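Local atomic coordinates of PA_0080 (Pseudomonas aeruginosa, PDB entry 3ZHN), a protein that serves as the lipoprotein TssJ1 of a type VI secretion system, probably helping to hold the membrane complex of the machine at the outer membrane. Residues A[34-39]-A[141-146]; A[49-54]-A[95-100]; A[68-73]-A[127-132]. All coordinates share one frame; numbering follows the deposited sequence.

Interaction 1. Residues A[34-39]-A[141-146]; sequences VIWLHA and HLDITL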
ATOM      1  N   VAL A  34       5.252 -10.307  -5.388  1.00 13.50           N
ATOM      2  CA  VAL A  34       6.348 -10.012  -4.544  1.00 11.52           C
ATOM      3  C   VAL A  34       6.528  -8.504  -4.494  1.00 14.59           C
ATOM      4  O   VAL A  34       6.598  -7.864  -5.551  1.00 16.04           O
ATOM      5  CB  VAL A  34       7.674 -10.680  -4.954  1.00 13.46           C
ATOM      6  CG1 VAL A  34       8.716 -10.484  -3.855  1.00 18.11           C
ATOM      7  CG2 VAL A  34       7.486 -12.194  -5.159  1.00 16.38           C
ATOM      8  N   ILE A  35       6.570  -7.960  -3.273  1.00 13.23           N
ATOM      9  CA  ILE A  35       6.771  -6.562  -3.062  1.00 13.95           C
ATOM     10  C   ILE A  35       8.003  -6.352  -2.220  1.00 13.39           C
ATOM     11  O   ILE A  35       8.099  -6.907  -1.087  1.00 17.79           O
ATOM     12  CB  ILE A  35       5.582  -5.914  -2.330  1.00 16.23           C
ATOM     13  CG1 ILE A  35       4.317  -5.941  -3.228  1.00 16.54           C
ATOM     14  CG2 ILE A  35       5.899  -4.456  -1.900  1.00 16.66           C
ATOM     15  CD1 ILE A  35       3.049  -5.627  -2.462  1.00 19.02           C
ATOM     16  N   TRP A  36       8.884  -5.519  -2.765  1.00 13.49           N
ATOM     17  CA  TRP A  36       9.996  -4.996  -1.999  1.00 14.56           C
ATOM     18  C   TRP A  36       9.630  -3.601  -1.549  1.00 14.75           C
ATOM     19  O   TRP A  36       9.425  -2.681  -2.391  1.00 17.67           O
ATOM     20  CB  TRP A  36      11.280  -4.948  -2.798  1.00 19.15           C
ATOM     21  CG  TRP A  36      11.879  -6.276  -3.028  1.00 17.04           C
ATOM     22  CD1 TRP A  36      12.889  -6.902  -2.285  1.00 23.70           C
ATOM     23  CD2 TRP A  36      11.569  -7.166  -4.103  1.00 17.97           C
ATOM     24  NE1 TRP A  36      13.215  -8.098  -2.854  1.00 26.38           N
ATOM     25  CE2 TRP A  36      12.388  -8.304  -3.934  1.00 19.64           C
ATOM     26  CE3 TRP A  36      10.659  -7.128  -5.170  1.00 17.08           C
ATOM     27  CZ2 TRP A  36      12.368  -9.367  -4.811  1.00 24.55           C
ATOM     28  CZ3 TRP A  36      10.651  -8.208  -6.051  1.00 24.28           C
ATOM     29  CH2 TRP A  36      11.502  -9.306  -5.860  1.00 20.43           C
ATOM     30  N   LEU A  37       9.572  -3.421  -0.227  1.00 13.62           N
ATOM     31  CA  LEU A  37       9.201  -2.132   0.391  1.00 12.29           C
ATOM     32  C   LEU A  37      10.476  -1.419   0.800  1.00 13.31           C
ATOM     33  O   LEU A  37      11.282  -1.989   1.522  1.00 15.11           O
ATOM     34  CB  LEU A  37       8.353  -2.358   1.662  1.00 16.18           C
ATOM     35  CG  LEU A  37       6.968  -3.041   1.616  1.00 18.17           C
ATOM     36  CD1 LEU A  37       6.469  -3.271   3.031  1.00 27.04           C
ATOM     37  CD2 LEU A  37       6.019  -2.132   0.866  1.00 16.52           C
ATOM     38  N   HIS A  38      10.649  -0.164   0.361  1.00 12.57           N
ATOM     39  CA  HIS A  38      11.819   0.600   0.638  1.00 12.28           C
ATOM     40  C   HIS A  38      11.379   1.860   1.343  1.00  9.97           C
ATOM     41  O   HIS A  38      10.762   2.736   0.739  1.00 11.70           O
ATOM     42  CB  HIS A  38      12.530   1.007  -0.684  1.00 12.15           C
ATOM     43  CG  HIS A  38      12.728  -0.099  -1.629  1.00 15.06           C
ATOM     44  ND1 HIS A  38      13.649  -1.119  -1.442  1.00 16.71           N
ATOM     45  CD2 HIS A  38      12.114  -0.349  -2.802  1.00 18.76           C
ATOM     46  CE1 HIS A  38      13.576  -1.957  -2.456  1.00 15.53           C
ATOM     47  NE2 HIS A  38      12.631  -1.537  -3.278  1.00 16.31           N
ATOM     48  N   ALA A  39      11.661   1.933   2.647  1.00 10.32           N
ATOM     49  CA  ALA A  39      11.321   3.122   3.409  1.00  8.93           C
ATOM     50  C   ALA A  39      12.485   4.081   3.310  1.00  9.16           C
ATOM     51  O   ALA A  39      13.599   3.759   3.736  1.00 11.19           O
ATOM     52  CB  ALA A  39      11.017   2.763   4.859  1.00 10.26           C
ATOM     53  N   HIS A 141       5.955  -8.485  -9.731  1.00 13.95           N
ATOM     54  CA  HIS A 141       6.996  -8.044  -8.814  1.00 10.66           C
ATOM     55  C   HIS A 141       6.986  -6.515  -8.778  1.00 11.36           C
ATOM     56  O   HIS A 141       6.923  -5.898  -9.847  1.00 12.07           O
ATOM     57  CB  HIS A 141       8.372  -8.620  -9.166  1.00 11.63           C
ATOM     58  CG  HIS A 141       8.514 -10.091  -8.923  1.00 12.88           C
ATOM     59  ND1 HIS A 141       9.740 -10.735  -8.995  1.00 13.98           N
ATOM     60  CD2 HIS A 141       7.620 -11.020  -8.490  1.00 15.07           C
ATOM     61  CE1 HIS A 141       9.573 -12.009  -8.705  1.00 14.50           C
ATOM     62  NE2 HIS A 141       8.292 -12.217  -8.417  1.00 14.40           N
ATOM     63  N   LEU A 142       7.062  -5.957  -7.591  1.00 10.44           N
ATOM     64  CA  LEU A 142       6.892  -4.515  -7.384  1.00 11.41           C
ATOM     65  C   LEU A 142       7.963  -4.045  -6.420  1.00 11.99           C
ATOM     66  O   LEU A 142       8.214  -4.641  -5.394  1.00 15.00           O
ATOM     67  CB  LEU A 142       5.531  -4.210  -6.860  1.00 11.74           C
ATOM     68  CG  LEU A 142       4.333  -4.668  -7.649  1.00 11.59           C
ATOM     69  CD1 LEU A 142       3.099  -4.522  -6.842  1.00 14.85           C
ATOM     70  CD2 LEU A 142       4.163  -3.824  -8.895  1.00 14.35           C
ATOM     71  N   ASP A 143       8.470  -2.852  -6.712  1.00 12.52           N
ATOM     72  CA  ASP A 143       9.294  -2.081  -5.777  1.00 12.55           C
ATOM     73  C   ASP A 143       8.431  -0.914  -5.354  1.00 11.44           C
ATOM     74  O   ASP A 143       8.036  -0.044  -6.205  1.00 12.61           O
ATOM     75  CB  ASP A 143      10.548  -1.555  -6.447  1.00 13.84           C
ATOM     76  CG  ASP A 143      11.641  -2.652  -6.495  1.00 16.30           C
ATOM     77  OD1 ASP A 143      12.131  -3.069  -5.420  1.00 20.59           O
ATOM     78  OD2 ASP A 143      11.977  -3.100  -7.596  1.00 18.32           O
ATOM     79  N   ILE A 144       8.154  -0.866  -4.032  1.00 10.36           N
ATOM     80  CA  ILE A 144       7.295   0.181  -3.493  1.00  9.56           C
ATOM     81  C   ILE A 144       8.155   1.023  -2.542  1.00  8.74           C
ATOM     82  O   ILE A 144       8.660   0.508  -1.535  1.00 11.20           O
ATOM     83  CB  ILE A 144       6.046  -0.374  -2.838  1.00 10.49           C
ATOM     84  CG1 ILE A 144       5.218  -1.120  -3.906  1.00 12.70           C
ATOM     85  CG2 ILE A 144       5.213   0.749  -2.230  1.00 11.79           C
ATOM     86  CD1 ILE A 144       3.916  -1.696  -3.496  1.00 14.52           C
ATOM     87  N   THR A 145       8.318   2.319  -2.851  1.00  9.00           N
ATOM     88  CA  THR A 145       9.089   3.254  -2.055  1.00  9.64           C
ATOM     89  C   THR A 145       8.125   4.076  -1.230  1.00  9.34           C
ATOM     90  O   THR A 145       7.179   4.657  -1.780  1.00 10.81           O
ATOM     91  CB  THR A 145      10.062   4.094  -2.941  1.00 11.40           C
ATOM     92  OG1 THR A 145      10.898   3.158  -3.627  1.00 11.50           O
ATOM     93  CG2 THR A 145      10.935   5.016  -2.053  1.00 11.65           C
ATOM     94  N   LEU A 146       8.406   4.170   0.065  1.00 10.10           N
ATOM     95  CA  LEU A 146       7.740   5.099   0.941  1.00  9.81           C
ATOM     96  C   LEU A 146       8.675   6.301   1.135  1.00 10.30           C
ATOM     97  O   LEU A 146       9.669   6.214   1.854  1.00  8.60           O
ATOM     98  CB  LEU A 146       7.405   4.469   2.260  1.00  9.53           C
ATOM     99  CG  LEU A 146       6.521   3.196   2.133  1.00 12.49           C
ATOM    100  CD1 LEU A 146       5.257   3.400   1.363  1.00 11.63           C
ATOM    101  CD2 LEU A 146       7.290   1.944   1.741  1.00 17.94           C
TER

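Interaction 2. Residues A[49-54]-A[95-100]; sequences GQAAPL and LRPGEE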
ATOM      1  N   GLY A  49      11.647  18.214  10.018  1.00 11.93           N
ATOM      2  CA  GLY A  49      12.358  17.448   9.022  1.00 13.13           C
ATOM      3  C   GLY A  49      13.071  16.188   9.531  1.00 12.46           C
ATOM      4  O   GLY A  49      13.916  15.616   8.850  1.00 14.29           O
ATOM      5  N   GLN A  50      12.762  15.804  10.763  1.00 10.65           N
ATOM      6  CA  GLN A  50      13.350  14.576  11.315  1.00 10.94           C
ATOM      7  C   GLN A  50      12.534  13.371  10.823  1.00  9.73           C
ATOM      8  O   GLN A  50      11.310  13.359  10.991  1.00 10.83           O
ATOM      9  CB  GLN A  50      13.311  14.610  12.846  1.00 11.08           C
ATOM     10  CG  GLN A  50      13.929  13.388  13.493  1.00 11.63           C
ATOM     11  CD  GLN A  50      14.224  13.603  14.975  1.00 16.92           C
ATOM     12  OE1 GLN A  50      14.886  14.604  15.380  1.00 14.31           O
ATOM     13  NE2 GLN A  50      13.775  12.665  15.795  1.00 17.43           N
ATOM     14  N   ALA A  51      13.179  12.363  10.262  1.00 10.44           N
ATOM     15  CA  ALA A  51      12.471  11.264   9.715  1.00  9.82           C
ATOM     16  C   ALA A  51      11.789  10.492  10.832  1.00  9.91           C
ATOM     17  O   ALA A  51      12.310  10.458  11.980  1.00 11.95           O
ATOM     18  CB  ALA A  51      13.366  10.360   8.914  1.00 11.64           C
ATOM     19  N   ALA A  52      10.655   9.872  10.532  1.00  9.88           N
ATOM     20  CA  ALA A  52       9.859   9.212  11.574  1.00  9.51           C
ATOM     21  C   ALA A  52       9.217   7.979  10.969  1.00 10.56           C
ATOM     22  O   ALA A  52       9.059   7.879   9.760  1.00 10.40           O
ATOM     23  CB  ALA A  52       8.801  10.193  12.075  1.00 12.47           C
ATOM     24  N   PRO A  53       8.731   7.064  11.793  1.00  9.57           N
ATOM     25  CA  PRO A  53       8.048   5.931  11.266  1.00 10.79           C
ATOM     26  C   PRO A  53       6.760   6.244  10.530  1.00  9.39           C
ATOM     27  O   PRO A  53       6.170   7.291  10.707  1.00  9.88           O
ATOM     28  CB  PRO A  53       7.736   5.079  12.522  1.00 12.40           C
ATOM     29  CG  PRO A  53       8.763   5.504  13.537  1.00 13.89           C
ATOM     30  CD  PRO A  53       8.883   6.994  13.243  1.00 11.88           C
ATOM     31  N   LEU A  54       6.364   5.301   9.684  1.00  9.64           N
ATOM     32  CA  LEU A  54       5.202   5.403   8.819  1.00  8.53           C
ATOM     33  C   LEU A  54       4.395   4.084   8.938  1.00  8.82           C
ATOM     34  O   LEU A  54       4.926   3.001   8.628  1.00  9.35           O
ATOM     35  CB  LEU A  54       5.548   5.647   7.383  1.00  8.84           C
ATOM     36  CG  LEU A  54       4.404   5.745   6.383  1.00  9.25           C
ATOM     37  CD1 LEU A  54       3.657   7.040   6.652  1.00 11.42           C
ATOM     38  CD2 LEU A  54       5.044   5.789   4.960  1.00 12.75           C
ATOM     39  N   LEU A  95       6.811   0.886   9.365  1.00 11.44           N
ATOM     40  CA  LEU A  95       8.112   0.989   8.802  1.00 11.96           C
ATOM     41  C   LEU A  95       8.920   2.160   9.375  1.00 11.34           C
ATOM     42  O   LEU A  95       8.409   3.183   9.681  1.00 11.08           O
ATOM     43  CB  LEU A  95       8.023   1.198   7.289  1.00 14.58           C
ATOM     44  CG  LEU A  95       7.213   0.185   6.488  1.00 19.77           C
ATOM     45  CD1 LEU A  95       7.010   0.645   5.055  1.00 23.17           C
ATOM     46  CD2 LEU A  95       7.931  -1.130   6.495  1.00 22.90           C
ATOM     47  N   ARG A  96      10.207   1.947   9.525  1.00 11.97           N
ATOM     48  CA  ARG A  96      11.109   2.910  10.049  1.00 11.28           C
ATOM     49  C   ARG A  96      12.006   3.460   8.925  1.00 10.85           C
ATOM     50  O   ARG A  96      12.199   2.799   7.894  1.00 10.43           O
ATOM     51  CB  ARG A  96      11.961   2.338  11.180  1.00 14.80           C
ATOM     52  CG  ARG A  96      11.117   1.936  12.380  1.00 20.62           C
ATOM     53  CD  ARG A  96      11.978   1.683  13.593  1.00 30.33           C
ATOM     54  NE  ARG A  96      11.260   2.177  14.775  1.00 43.06           N
ATOM     55  CZ  ARG A  96      10.113   1.658  15.208  1.00 48.19           C
ATOM     56  NH1 ARG A  96       9.574   0.576  14.623  1.00 52.76           N
ATOM     57  NH2 ARG A  96       9.508   2.165  16.270  1.00 57.11           N
ATOM     58  N   PRO A  97      12.544   4.701   9.118  1.00  9.23           N
ATOM     59  CA  PRO A  97      13.396   5.252   8.091  1.00  9.83           C
ATOM     60  C   PRO A  97      14.536   4.304   7.712  1.00 10.30           C
ATOM     61  O   PRO A  97      15.188   3.721   8.550  1.00 13.81           O
ATOM     62  CB  PRO A  97      13.917   6.577   8.707  1.00 12.10           C
ATOM     63  CG  PRO A  97      12.881   6.927   9.793  1.00 12.96           C
ATOM     64  CD  PRO A  97      12.366   5.618  10.258  1.00 11.92           C
ATOM     65  N   GLY A  98      14.743   4.152   6.419  1.00 13.11           N
ATOM     66  CA  GLY A  98      15.787   3.266   5.905  1.00 12.36           C
ATOM     67  C   GLY A  98      15.449   1.778   5.860  1.00 12.14           C
ATOM     68  O   GLY A  98      16.230   0.993   5.289  1.00 15.25           O
ATOM     69  N   GLU A  99      14.309   1.385   6.414  1.00 11.04           N
ATOM     70  CA  GLU A  99      13.919  -0.005   6.431  1.00 12.63           C
ATOM     71  C   GLU A  99      13.651  -0.616   5.021  1.00 11.75           C
ATOM     72  O   GLU A  99      13.135   0.043   4.174  1.00 12.84           O
ATOM     73  CB  GLU A  99      12.700  -0.193   7.338  1.00 14.20           C
ATOM     74  CG  GLU A  99      12.355  -1.644   7.576  1.00 17.14           C
ATOM     75  CD  GLU A  99      11.248  -1.885   8.634  1.00 19.54           C
ATOM     76  OE1 GLU A  99      10.918  -0.943   9.378  1.00 20.55           O
ATOM     77  OE2 GLU A  99      10.834  -3.073   8.752  1.00 26.55           O
ATOM     78  N   GLU A 100      13.989  -1.907   4.888  1.00 13.45           N
ATOM     79  CA  GLU A 100      13.744  -2.699   3.704  1.00 14.62           C
ATOM     80  C   GLU A 100      13.016  -3.993   4.133  1.00 14.78           C
ATOM     81  O   GLU A 100      13.415  -4.646   5.125  1.00 18.12           O
ATOM     82  CB  GLU A 100      15.104  -3.120   3.127  1.00 18.75           C
ATOM     83  CG  GLU A 100      16.030  -1.982   2.643  1.00 20.42           C
ATOM     84  CD  GLU A 100      15.507  -1.350   1.403  1.00 26.13           C
ATOM     85  OE1 GLU A 100      14.705  -2.042   0.722  1.00 27.44           O
ATOM     86  OE2 GLU A 100      15.820  -0.175   1.078  1.00 25.84           O
TER

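Interaction 3. Residues A[68-73]-A[127-132]; sequences GRADYF and TWRQVL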
ATOM      1  N   GLY A  68     -10.916   4.201  -3.750  1.00 10.11           N
ATOM      2  CA  GLY A  68     -10.344   5.470  -4.262  1.00 11.38           C
ATOM      3  C   GLY A  68     -11.134   6.727  -3.947  1.00 14.04           C
ATOM      4  O   GLY A  68     -10.569   7.815  -4.109  1.00 15.25           O
ATOM      5  N   ARG A  69     -12.424   6.569  -3.561  1.00 11.37           N
ATOM      6  CA  ARG A  69     -13.305   7.675  -3.211  1.00 11.32           C
ATOM      7  C   ARG A  69     -13.462   7.932  -1.739  1.00 10.82           C
ATOM      8  O   ARG A  69     -14.102   8.902  -1.336  1.00 14.11           O
ATOM      9  CB  ARG A  69     -14.731   7.397  -3.749  1.00 13.27           C
ATOM     10  CG  ARG A  69     -14.791   7.522  -5.251  1.00 15.40           C
ATOM     11  CD  ARG A  69     -16.145   7.006  -5.724  1.00 18.21           C
ATOM     12  NE  ARG A  69     -16.350   7.175  -7.163  1.00 14.84           N
ATOM     13  CZ  ARG A  69     -17.377   6.728  -7.878  1.00 14.63           C
ATOM     14  NH1 ARG A  69     -18.316   5.996  -7.313  1.00 14.84           N
ATOM     15  NH2 ARG A  69     -17.479   7.046  -9.181  1.00 15.69           N
ATOM     16  N   ALA A  70     -12.949   7.004  -0.914  1.00 10.49           N
ATOM     17  CA  ALA A  70     -13.240   7.016   0.518  1.00  9.22           C
ATOM     18  C   ALA A  70     -12.336   8.015   1.233  1.00 10.01           C
ATOM     19  O   ALA A  70     -11.208   8.241   0.862  1.00 11.39           O
ATOM     20  CB  ALA A  70     -13.000   5.666   1.068  1.00 10.47           C
ATOM     21  N   ASP A  71     -12.830   8.569   2.325  1.00 12.54           N
ATOM     22  CA  ASP A  71     -12.008   9.377   3.227  1.00 10.58           C
ATOM     23  C   ASP A  71     -10.999   8.478   3.986  1.00 10.33           C
ATOM     24  O   ASP A  71     -11.209   7.280   4.275  1.00 11.06           O
ATOM     25  CB  ASP A  71     -12.906  10.046   4.279  1.00 10.40           C
ATOM     26  CG  ASP A  71     -13.671  11.221   3.726  1.00 10.84           C
ATOM     27  OD1 ASP A  71     -13.656  11.547   2.516  1.00 12.31           O
ATOM     28  OD2 ASP A  71     -14.437  11.836   4.485  1.00 13.04           O
ATOM     29  N   TYR A  72      -9.908   9.115   4.381  1.00 10.65           N
ATOM     30  CA  TYR A  72      -8.873   8.483   5.152  1.00 10.90           C
ATOM     31  C   TYR A  72      -9.383   7.760   6.412  1.00  9.85           C
ATOM     32  O   TYR A  72      -9.063   6.592   6.582  1.00 11.13           O
ATOM     33  CB  TYR A  72      -7.816   9.496   5.559  1.00 12.68           C
ATOM     34  CG  TYR A  72      -6.704   8.898   6.354  1.00 10.59           C
ATOM     35  CD1 TYR A  72      -6.829   8.747   7.699  1.00 11.68           C
ATOM     36  CD2 TYR A  72      -5.524   8.482   5.704  1.00 11.81           C
ATOM     37  CE1 TYR A  72      -5.798   8.177   8.464  1.00 14.78           C
ATOM     38  CE2 TYR A  72      -4.516   7.896   6.401  1.00 14.15           C
ATOM     39  CZ  TYR A  72      -4.630   7.752   7.803  1.00 14.92           C
ATOM     40  OH  TYR A  72      -3.642   7.143   8.559  1.00 20.82           O
ATOM     41  N   PHE A  73     -10.125   8.441   7.281  1.00 11.78           N
ATOM     42  CA  PHE A  73     -10.573   7.795   8.489  1.00 14.50           C
ATOM     43  C   PHE A  73     -11.481   6.563   8.206  1.00 14.10           C
ATOM     44  O   PHE A  73     -11.492   5.558   8.939  1.00 16.95           O
ATOM     45  CB  PHE A  73     -11.333   8.742   9.427  1.00 16.11           C
ATOM     46  CG  PHE A  73     -10.455   9.711  10.190  1.00 17.11           C
ATOM     47  CD1 PHE A  73      -9.398   9.283  10.934  1.00 19.41           C
ATOM     48  CD2 PHE A  73     -10.786  11.088  10.213  1.00 20.48           C
ATOM     49  CE1 PHE A  73      -8.647  10.206  11.671  1.00 22.60           C
ATOM     50  CE2 PHE A  73     -10.054  12.001  10.934  1.00 20.47           C
ATOM     51  CZ  PHE A  73      -9.004  11.544  11.687  1.00 21.49           C
ATOM     52  N   THR A 127       1.074  11.982  -1.269  1.00  9.05           N
ATOM     53  CA  THR A 127       0.413  10.908  -2.051  1.00  9.15           C
ATOM     54  C   THR A 127       0.345   9.708  -1.126  1.00  9.13           C
ATOM     55  O   THR A 127       1.173   8.801  -1.063  1.00 10.60           O
ATOM     56  CB  THR A 127       1.198  10.637  -3.306  1.00 10.12           C
ATOM     57  OG1 THR A 127       1.353  11.862  -4.026  1.00 13.62           O
ATOM     58  CG2 THR A 127       0.513   9.668  -4.230  1.00 11.22           C
ATOM     59  N   TRP A 128      -0.743   9.710  -0.372  1.00  9.12           N
ATOM     60  CA  TRP A 128      -0.958   8.750   0.685  1.00 10.13           C
ATOM     61  C   TRP A 128      -1.791   7.531   0.332  1.00  8.34           C
ATOM     62  O   TRP A 128      -1.875   6.601   1.135  1.00  8.65           O
ATOM     63  CB  TRP A 128      -1.573   9.393   1.941  1.00  9.84           C
ATOM     64  CG  TRP A 128      -2.892  10.068   1.656  1.00  8.77           C
ATOM     65  CD1 TRP A 128      -3.082  11.416   1.419  1.00 11.05           C
ATOM     66  CD2 TRP A 128      -4.200   9.509   1.765  1.00  8.96           C
ATOM     67  NE1 TRP A 128      -4.433  11.693   1.319  1.00 10.61           N
ATOM     68  CE2 TRP A 128      -5.138  10.546   1.516  1.00 11.30           C
ATOM     69  CE3 TRP A 128      -4.684   8.195   1.995  1.00 10.15           C
ATOM     70  CZ2 TRP A 128      -6.533  10.309   1.509  1.00 10.67           C
ATOM     71  CZ3 TRP A 128      -6.039   7.969   1.994  1.00 10.56           C
ATOM     72  CH2 TRP A 128      -6.955   9.025   1.754  1.00 10.47           C
ATOM     73  N   ARG A 129      -2.344   7.510  -0.878  1.00  8.60           N
ATOM     74  CA  ARG A 129      -3.100   6.411  -1.348  1.00  9.61           C
ATOM     75  C   ARG A 129      -2.632   6.040  -2.760  1.00  8.29           C
ATOM     76  O   ARG A 129      -2.408   6.915  -3.584  1.00 11.26           O
ATOM     77  CB  ARG A 129      -4.604   6.758  -1.359  1.00 10.18           C
ATOM     78  CG  ARG A 129      -5.485   5.662  -1.935  1.00 11.34           C
ATOM     79  CD  ARG A 129      -6.972   5.849  -1.681  1.00 10.91           C
ATOM     80  NE  ARG A 129      -7.330   7.180  -2.105  1.00 11.42           N
ATOM     81  CZ  ARG A 129      -8.389   7.849  -1.644  1.00 11.72           C
ATOM     82  NH1 ARG A 129      -9.306   7.228  -0.944  1.00 12.19           N
ATOM     83  NH2 ARG A 129      -8.456   9.151  -1.863  1.00 10.63           N
ATOM     84  N   GLN A 130      -2.565   4.732  -3.040  1.00  9.40           N
ATOM     85  CA  GLN A 130      -2.326   4.192  -4.344  1.00 10.22           C
ATOM     86  C   GLN A 130      -3.192   2.965  -4.568  1.00  9.60           C
ATOM     87  O   GLN A 130      -3.521   2.286  -3.608  1.00 10.41           O
ATOM     88  CB  GLN A 130      -0.870   3.792  -4.545  1.00 12.05           C
ATOM     89  CG  GLN A 130       0.182   4.891  -4.517  1.00 13.56           C
ATOM     90  CD  GLN A 130       0.193   5.752  -5.717  1.00 19.67           C
ATOM     91  OE1 GLN A 130      -0.648   5.684  -6.545  1.00 32.30           O
ATOM     92  NE2 GLN A 130       1.190   6.578  -5.813  1.00 28.10           N
ATOM     93  N   VAL A 131      -3.602   2.735  -5.823  1.00  9.50           N
ATOM     94  CA  VAL A 131      -4.249   1.489  -6.183  1.00 11.28           C
ATOM     95  C   VAL A 131      -3.568   0.908  -7.387  1.00 10.07           C
ATOM     96  O   VAL A 131      -3.012   1.668  -8.196  1.00 13.54           O
ATOM     97  CB  VAL A 131      -5.747   1.685  -6.623  1.00 13.71           C
ATOM     98  CG1 VAL A 131      -6.588   2.176  -5.504  1.00 18.14           C
ATOM     99  CG2 VAL A 131      -5.908   2.608  -7.883  1.00 16.18           C
ATOM    100  N   LEU A 132      -3.588  -0.411  -7.521  1.00  9.00           N
ATOM    101  CA  LEU A 132      -2.906  -1.091  -8.615  1.00 10.88           C
ATOM    102  C   LEU A 132      -3.741  -2.273  -9.078  1.00  8.20           C
ATOM    103  O   LEU A 132      -3.989  -3.174  -8.232  1.00 10.05           O
ATOM    104  CB  LEU A 132      -1.511  -1.532  -8.186  1.00 13.64           C
ATOM    105  CG  LEU A 132      -0.703  -2.099  -9.298  1.00 13.40           C
ATOM    106  CD1 LEU A 132      -0.289  -1.059 -10.315  1.00 17.30           C
ATOM    107  CD2 LEU A 132       0.545  -2.809  -8.798  1.00 15.69           C
TER

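Interaction 1. Residues A[34-39]-A[141-146]
Ile144 sets its branched side chain into the notch between Ile35 and Leu37, on the face that also carries Leu142, Leu146 and Ala39. Its CD1 lies 3.8 Å from Ile35 CG2, while its CB is 4.1 Å from Leu37 CD2, filling the step between them. Leu37 CD2 in turn reaches between Ile144 and Leu146. At the far end Leu142 CD1 comes to 4.1 Å from Ile35 CG1. Branched aliphatics suit this face, which turns to Leu54 and Leu56 of the other sheet.

The opposite face, though Val34 shares it, is largely aromatic and polar. Val34 lays CB over one face of the His141 ring, with CG2 3.4 Å from His141 NE2, and the six-membered ring of Trp36 turns its edge to the His141 face, planes 72° apart. His38 keeps CG anti to its carbonyl carbon (chi1 -49°), which carries the ring back along the strand toward Asp143. His38 NE2 donates almost straight to Asp143 OD1 (2.7 Å), which lies in the imidazole plane; it meets OD1 on the anti side, tilted 29° out of the carboxylate plane. His38 ND1 is held by Glu100, so both ring nitrogens are bound, which probably fixes the imidazole's rotation; two carboxylates may favour its protonated form, though a salt bridge from Arg156 offsets part of the charge on Asp143.

Between the two layers of side chains the strands run parallel and in step, with Trp36 N to Leu142 O (2.9 Å) a typical rung. This is the central parallel pair of a mixed four-stranded sheet, one layer of the TssJ beta sandwich.

Interaction 2. Residues A[49-54]-A[95-100]
Leu54 and Leu95 form an antiparallel hydrogen-bonded pair, Leu54 N to Leu95 O and Leu95 N to Leu54 O each measuring 2.9 Å, where the start of strand 54-61 meets the end of strand 87-95. Just before this pair, Pro53, which has no N-H to offer, brings its CA to 3.2 Å from Leu95 O, so that this oxygen receives a bent C-H contact from Pro53 besides the N-H of Leu54. Both leucine side chains project to the same face of the sheet and reach Leu146 in the sandwich interior, a place that suits bulky aliphatics.

Past Leu95 the chain swings through a type II beta turn from Arg96 to Glu99, closed by Glu99 N to Arg96 O at 2.9 Å. Pro97 supplies the restricted phi that the second position wants, and Gly98 easily takes the positive phi (80°) of the third. Glu99 doubles the closure by folding OE1 back onto Arg96 N, 3.0 Å away, while its OE2 pairs with Arg101.

The turn leans on the incoming loop through its proline: Pro97 CG sits 3.6 Å from Ala51 CB, and the small methyl lets the ring come close. On the more exposed side, Pro53 CG lies over one face of the Arg96 guanidinium, offset toward its rim and about 4.1 Å above the plane. Asn44, earlier in the same loop, donates its side-chain amide to Pro53 O.

Interaction 3. Residues A[68-73]-A[127-132]
Trp128 takes the crowded first torsion, with CG between its backbone N and carbonyl carbon (chi1 58°), and this raises the indole from the strand entrance toward Tyr72; Arg129 beside it leaves the backbone extended but bends at chi3 (52°), which brings its guanidinium alongside the outer CH2 corner of the indole. The two faces of the guanidinium have different neighbours. Trp128 CH2 lies 3.8 Å from the guanidinium plane, over its centre, and Gly68 O lies over the centre of the opposite face, 3.2 Å from the plane. Gly68 O makes no hydrogen bond to the guanidinium, since its approach to the nitrogens is poorly angled; it rests on the flat face, where the delocalised positive charge probably still attracts it.

The directed bond goes to the next carbonyl but one. Arg129 NH1 donates to Ala70 O at 2.8 Å, meeting it on a lone pair in the carbonyl plane, although the oxygen lies somewhat out of the guanidinium plane. A long side chain with a flat, charged end suits this place: NH1 also bonds Phe67 O, more weakly, while the face lies against Gly68 O.

On the side of the indole away from Arg129 CB, Tyr72 presents its ring edge in an edge-to-face pair. Tyr72 CD2 is 3.8 Å from Trp128 CZ3, and the planes stand at 73°. Tyr72 CB adds a touch at Trp128 CH2, 3.9 Å away.

This surface contact joins the end of helix 65-69, the turn after it and the start of helix 72-77 to the loop entering strand 129-133, an outermost strand of the antiparallel sheet, and to that strand's first residue; Leu75 of helix 72-77 touches Arg129, and Val117 of strand 113-118 lies against both aromatic rings.

The three contacts sample the two layers of one beta sandwich. Interaction 1 joins the central strands of the mixed sheet, interaction 2 pairs two strand ends of the antiparallel sheet, and interaction 3 joins the helical segment after strand 54-61 to the antiparallel sheet's outermost strand 129-133. Segments of interactions 2 and 3 alternate along the chain, both lying between the two strands of interaction 1. Interactions 1 and 2 have centres about 14 Å apart and meet directly, as Ala39 N bonds Glu99 O; interaction 2 therefore sits where the chain passes from one sheet to the other. Interaction 3, centred about 18 Å from interaction 1 across the chain's centre, reaches it through Leu132 and Leu142.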